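PDB 2YX6: dinitrogenase iron-molybdenum cofactor biosynthesis domain-containing protein from Pyrococcus horikoshii, which is of unknown function but binds ADP and, from its family, may take part in iron-molybdenum cofactor biosynthesis or a related process. Local coordinates for residues 17-29 with 58-72. Sequence-based numbering, arbitrary orientation.
Sequences VSKHFGRSRYFVF and FIKDHGAKIVLTYGI
Two contacts join 17-29 to 58-72 in this alpha/beta fold: a single backbone bridge, H20 with G71, where the loop 17-25 meets the turn after strand 66-68, and a largely aromatic cluster where strand 26-33 packs on the end of helix 54-61 and the residues just after it. The bridge rests on F21 N to G71 O, 3.1 Å and nearly straight at 162°, while the return bond from G71 N to K19 O is weak. Beside it K19 makes a cation-pi contact: NZ stands 4.0 Å from the Y70 ring centroid, 4° off the ring normal, while K19 O lies at the ring edge. The hydroxyl of Y70 bonds to D110. Deeper in, I72 CD1 sits over one face of the F21 ring, a CH-pi contact; I72 also lies near V87, which binds ADP. At the other end I59 CD1 touches two phenylalanines, 3.5 Å from both F27 CD1 and F29 CZ. F29 and H62 form an offset stack, planes 16° apart, with H62 CB over the F29 face. H62 ND1 donates to F58 O at 3.0 Å, which helps to set the imidazole's rotation; H62 N reaches that oxygen from the opposite face of the carbonyl plane.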
loop_
_atom_site.group_PDB
_atom_site.type_symbol
_atom_site.label_atom_id
_atom_site.label_comp_id
_atom_site.label_asym_id
_atom_site.label_seq_id
_atom_site.Cartn_x
_atom_site.Cartn_y
_atom_site.Cartn_z
ATOM N N VAL A 17 -5.630 4.251 16.288
ATOM C CA VAL A 17 -6.073 4.507 14.938
ATOM C C VAL A 17 -7.501 4.989 15.039
ATOM O O VAL A 17 -8.304 4.357 15.673
ATOM C CB VAL A 17 -5.943 3.207 14.034
ATOM C CG1 VAL A 17 -6.498 3.430 12.586
ATOM C CG2 VAL A 17 -4.462 2.688 14.029
ATOM N N SER A 18 -7.803 6.141 14.447
ATOM C CA SER A 18 -9.173 6.636 14.398
ATOM C C SER A 18 -9.998 5.677 13.573
ATOM O O SER A 18 -9.585 5.234 12.501
ATOM C CB SER A 18 -9.222 8.033 13.787
ATOM O OG SER A 18 -9.007 7.912 12.388
ATOM N N LYS A 19 -11.168 5.340 14.072
ATOM C CA LYS A 19 -12.002 4.401 13.345
ATOM C C LYS A 19 -12.570 4.972 12.026
ATOM O O LYS A 19 -12.888 4.202 11.126
ATOM C CB LYS A 19 -13.082 3.766 14.265
ATOM C CG LYS A 19 -12.440 2.807 15.376
ATOM C CD LYS A 19 -13.467 1.827 16.017
ATOM C CE LYS A 19 -12.743 0.691 16.695
ATOM N NZ LYS A 19 -11.387 0.573 16.044
ATOM N N HIS A 20 -12.664 6.298 11.888
ATOM C CA HIS A 20 -13.143 6.884 10.616
ATOM C C HIS A 20 -12.128 7.821 9.978
ATOM O O HIS A 20 -11.971 8.945 10.419
ATOM C CB HIS A 20 -14.481 7.642 10.783
ATOM C CG HIS A 20 -15.641 6.759 11.150
ATOM N ND1 HIS A 20 -16.194 5.852 10.270
ATOM C CD2 HIS A 20 -16.376 6.673 12.291
ATOM C CE1 HIS A 20 -17.207 5.231 10.857
ATOM N NE2 HIS A 20 -17.328 5.702 12.087
ATOM N N PHE A 21 -11.484 7.363 8.911
ATOM C CA PHE A 21 -10.594 8.213 8.154
ATOM C C PHE A 21 -11.455 9.371 7.611
ATOM O O PHE A 21 -12.650 9.237 7.303
ATOM C CB PHE A 21 -9.902 7.446 7.017
ATOM C CG PHE A 21 -9.116 8.323 6.113
ATOM C CD1 PHE A 21 -9.739 9.000 5.061
ATOM C CD2 PHE A 21 -7.753 8.528 6.343
ATOM C CE1 PHE A 21 -9.041 9.879 4.252
ATOM C CE2 PHE A 21 -7.030 9.405 5.539
ATOM C CZ PHE A 21 -7.659 10.081 4.507
ATOM N N GLY A 22 -10.901 10.535 7.499
ATOM C CA GLY A 22 -11.754 11.525 6.802
ATOM C C GLY A 22 -12.394 12.413 7.833
ATOM O O GLY A 22 -12.227 13.615 7.778
ATOM N N ARG A 23 -13.049 11.834 8.834
ATOM C CA ARG A 23 -13.489 12.678 9.941
ATOM C C ARG A 23 -12.412 12.863 11.018
ATOM O O ARG A 23 -12.531 13.697 11.887
ATOM C CB ARG A 23 -14.813 12.176 10.508
ATOM C CG ARG A 23 -16.018 12.561 9.617
ATOM C CD ARG A 23 -15.985 11.990 8.149
ATOM N NE ARG A 23 -16.098 10.521 8.032
ATOM C CZ ARG A 23 -16.260 9.869 6.874
ATOM N NH1 ARG A 23 -16.354 8.543 6.880
ATOM N NH2 ARG A 23 -16.322 10.542 5.719
ATOM N N SER A 24 -11.317 12.127 10.913
ATOM C CA SER A 24 -10.214 12.262 11.856
ATOM C C SER A 24 -9.480 13.644 11.760
ATOM O O SER A 24 -9.386 14.271 10.693
ATOM C CB SER A 24 -9.243 11.120 11.644
ATOM O OG SER A 24 -8.334 11.583 10.687
ATOM N N ARG A 25 -8.979 14.110 12.894
ATOM C CA ARG A 25 -8.438 15.470 12.976
ATOM C C ARG A 25 -6.947 15.522 13.270
ATOM O O ARG A 25 -6.344 16.587 13.210
ATOM C CB ARG A 25 -9.247 16.343 13.945
ATOM C CG ARG A 25 -10.722 16.756 13.403
ATOM C CD ARG A 25 -10.821 17.931 12.314
ATOM N NE ARG A 25 -10.515 17.464 10.946
ATOM C CZ ARG A 25 -11.396 16.939 10.066
ATOM N NH1 ARG A 25 -10.965 16.520 8.867
ATOM N NH2 ARG A 25 -12.706 16.823 10.352
ATOM N N TYR A 26 -6.356 14.359 13.545
ATOM C CA TYR A 26 -4.913 14.240 13.710
ATOM C C TYR A 26 -4.378 13.094 12.881
ATOM O O TYR A 26 -5.024 12.088 12.715
ATOM C CB TYR A 26 -4.614 13.960 15.175
ATOM C CG TYR A 26 -5.099 15.075 16.151
ATOM C CD1 TYR A 26 -4.367 16.237 16.332
ATOM C CD2 TYR A 26 -6.277 14.932 16.856
ATOM C CE1 TYR A 26 -4.792 17.258 17.201
ATOM C CE2 TYR A 26 -6.740 15.947 17.741
ATOM C CZ TYR A 26 -5.983 17.108 17.903
ATOM O OH TYR A 26 -6.404 18.084 18.799
ATOM N N PHE A 27 -3.168 13.244 12.374
ATOM C CA PHE A 27 -2.515 12.211 11.602
ATOM C C PHE A 27 -1.138 12.064 12.174
ATOM O O PHE A 27 -0.511 13.047 12.570
ATOM C CB PHE A 27 -2.420 12.569 10.126
ATOM C CG PHE A 27 -3.604 12.090 9.317
ATOM C CD1 PHE A 27 -3.538 10.880 8.610
ATOM C CD2 PHE A 27 -4.807 12.778 9.346
ATOM C CE1 PHE A 27 -4.642 10.415 7.904
ATOM C CE2 PHE A 27 -5.937 12.295 8.642
ATOM C CZ PHE A 27 -5.839 11.162 7.925
ATOM N N VAL A 28 -0.650 10.841 12.155
ATOM C CA VAL A 28 0.739 10.529 12.527
ATOM C C VAL A 28 1.515 10.013 11.313
ATOM O O VAL A 28 1.076 9.119 10.631
ATOM C CB VAL A 28 0.735 9.429 13.640
ATOM C CG1 VAL A 28 2.143 9.006 14.041
ATOM C CG2 VAL A 28 -0.076 9.864 14.825
ATOM N N PHE A 29 2.679 10.591 11.054
ATOM C CA PHE A 29 3.546 10.272 9.918
ATOM C C PHE A 29 4.768 9.622 10.526
ATOM O O PHE A 29 5.425 10.196 11.410
ATOM C CB PHE A 29 3.925 11.555 9.135
ATOM C CG PHE A 29 2.777 12.185 8.470
ATOM C CD1 PHE A 29 2.370 11.736 7.219
ATOM C CD2 PHE A 29 2.014 13.135 9.120
ATOM C CE1 PHE A 29 1.254 12.300 6.576
ATOM C CE2 PHE A 29 0.878 13.706 8.479
ATOM C CZ PHE A 29 0.539 13.292 7.188
ATOM N N PHE A 58 -3.482 16.146 1.149
ATOM C CA PHE A 58 -2.809 16.434 2.419
ATOM C C PHE A 58 -1.747 15.385 2.710
ATOM O O PHE A 58 -0.580 15.705 2.935
ATOM C CB PHE A 58 -3.866 16.462 3.522
ATOM C CG PHE A 58 -3.313 16.639 4.888
ATOM C CD1 PHE A 58 -2.798 17.838 5.271
ATOM C CD2 PHE A 58 -3.245 15.559 5.775
ATOM C CE1 PHE A 58 -2.254 18.008 6.547
ATOM C CE2 PHE A 58 -2.709 15.711 7.023
ATOM C CZ PHE A 58 -2.207 16.961 7.419
ATOM N N ILE A 59 -2.145 14.109 2.631
ATOM C CA ILE A 59 -1.207 12.987 2.875
ATOM C C ILE A 59 -0.030 12.969 1.874
ATOM O O ILE A 59 1.127 12.969 2.283
ATOM C CB ILE A 59 -2.001 11.652 2.962
ATOM C CG1 ILE A 59 -2.971 11.722 4.134
ATOM C CG2 ILE A 59 -1.092 10.484 3.101
ATOM C CD1 ILE A 59 -2.248 12.005 5.503
ATOM N N LYS A 60 -0.315 13.018 0.572
ATOM C CA LYS A 60 0.698 13.098 -0.470
ATOM C C LYS A 60 1.661 14.268 -0.257
ATOM O O LYS A 60 2.864 14.107 -0.325
ATOM C CB LYS A 60 0.043 13.201 -1.840
ATOM C CG LYS A 60 1.041 12.891 -3.009
ATOM C CD LYS A 60 0.433 13.193 -4.375
ATOM C CE LYS A 60 1.365 12.905 -5.568
ATOM N NZ LYS A 60 0.881 13.571 -6.869
ATOM N N ASP A 61 1.112 15.435 0.085
ATOM C CA ASP A 61 1.928 16.626 0.350
ATOM C C ASP A 61 2.878 16.442 1.537
ATOM O O ASP A 61 3.881 17.117 1.622
ATOM C CB ASP A 61 1.051 17.844 0.584
ATOM C CG ASP A 61 0.243 18.244 -0.676
ATOM O OD1 ASP A 61 0.682 17.901 -1.806
ATOM O OD2 ASP A 61 -0.849 18.876 -0.509
ATOM N N HIS A 62 2.530 15.539 2.451
ATOM C CA HIS A 62 3.414 15.168 3.544
ATOM C C HIS A 62 4.367 14.016 3.275
ATOM O O HIS A 62 5.090 13.598 4.159
ATOM C CB HIS A 62 2.589 14.929 4.793
ATOM C CG HIS A 62 2.189 16.208 5.474
ATOM N ND1 HIS A 62 1.163 17.004 5.011
ATOM C CD2 HIS A 62 2.713 16.851 6.551
ATOM C CE1 HIS A 62 1.039 18.062 5.798
ATOM N NE2 HIS A 62 1.970 17.993 6.738
ATOM N N GLY A 63 4.426 13.547 2.052
ATOM C CA GLY A 63 5.432 12.544 1.663
ATOM C C GLY A 63 5.039 11.116 1.982
ATOM O O GLY A 63 5.857 10.229 1.836
ATOM N N ALA A 64 3.794 10.875 2.448
ATOM C CA ALA A 64 3.452 9.507 2.906
ATOM C C ALA A 64 3.139 8.687 1.673
ATOM O O ALA A 64 2.484 9.183 0.744
ATOM C CB ALA A 64 2.318 9.531 3.851
ATOM N N LYS A 65 3.645 7.454 1.612
ATOM C CA LYS A 65 3.374 6.625 0.442
ATOM C C LYS A 65 2.500 5.449 0.838
ATOM O O LYS A 65 1.958 4.758 -0.007
ATOM C CB LYS A 65 4.698 6.111 -0.164
ATOM C CG LYS A 65 5.679 7.256 -0.551
ATOM C CD LYS A 65 6.435 6.912 -1.840
ATOM C CE LYS A 65 5.493 6.885 -3.027
ATOM N NZ LYS A 65 4.778 8.207 -3.092
ATOM N N ILE A 66 2.343 5.251 2.141
ATOM C CA ILE A 66 1.417 4.234 2.645
ATOM C C ILE A 66 0.524 4.831 3.730
ATOM O O ILE A 66 0.951 5.608 4.533
ATOM C CB ILE A 66 2.170 2.999 3.225
ATOM C CG1 ILE A 66 3.013 2.367 2.126
ATOM C CG2 ILE A 66 1.157 1.982 3.838
ATOM C CD1 ILE A 66 3.547 0.989 2.467
ATOM N N VAL A 67 -0.740 4.454 3.724
ATOM C CA VAL A 67 -1.695 4.883 4.750
ATOM C C VAL A 67 -2.253 3.637 5.432
ATOM O O VAL A 67 -2.743 2.715 4.738
ATOM C CB VAL A 67 -2.840 5.677 4.091
ATOM C CG1 VAL A 67 -3.938 5.982 5.101
ATOM C CG2 VAL A 67 -2.295 6.929 3.411
ATOM N N LEU A 68 -2.196 3.610 6.761
ATOM C CA LEU A 68 -2.818 2.552 7.518
ATOM C C LEU A 68 -4.080 3.062 8.137
ATOM O O LEU A 68 -4.012 3.959 8.945
ATOM C CB LEU A 68 -1.908 2.060 8.663
ATOM C CG LEU A 68 -0.492 1.640 8.160
ATOM C CD1 LEU A 68 0.352 1.227 9.345
ATOM C CD2 LEU A 68 -0.586 0.468 7.096
ATOM N N THR A 69 -5.221 2.449 7.810
ATOM C CA THR A 69 -6.471 2.903 8.409
ATOM C C THR A 69 -7.323 1.741 8.893
ATOM O O THR A 69 -7.062 0.589 8.558
ATOM C CB THR A 69 -7.354 3.641 7.378
ATOM O OG1 THR A 69 -7.759 2.683 6.418
ATOM C CG2 THR A 69 -6.653 4.780 6.684
ATOM N N TYR A 70 -8.336 2.078 9.701
ATOM C CA TYR A 70 -9.390 1.152 10.070
ATOM C C TYR A 70 -10.410 1.187 8.921
ATOM O O TYR A 70 -10.310 0.435 7.956
ATOM C CB TYR A 70 -10.013 1.551 11.417
ATOM C CG TYR A 70 -11.049 0.515 11.871
ATOM C CD1 TYR A 70 -12.400 0.820 11.915
ATOM C CD2 TYR A 70 -10.657 -0.781 12.201
ATOM C CE1 TYR A 70 -13.366 -0.162 12.274
ATOM C CE2 TYR A 70 -11.588 -1.754 12.591
ATOM C CZ TYR A 70 -12.967 -1.425 12.647
ATOM O OH TYR A 70 -13.917 -2.409 13.038
ATOM N N GLY A 71 -11.321 2.144 8.994
ATOM C CA GLY A 71 -12.323 2.348 7.958
ATOM C C GLY A 71 -12.005 3.559 7.076
ATOM O O GLY A 71 -11.472 4.572 7.521
ATOM N N ILE A 72 -12.338 3.444 5.800
ATOM C CA ILE A 72 -12.108 4.516 4.862
ATOM C C ILE A 72 -12.970 4.175 3.688
ATOM O O ILE A 72 -13.256 2.991 3.460
ATOM C CB ILE A 72 -10.595 4.594 4.503
ATOM C CG1 ILE A 72 -10.378 5.577 3.328
ATOM C CG2 ILE A 72 -10.072 3.175 4.263
ATOM C CD1 ILE A 72 -8.956 5.754 2.905
#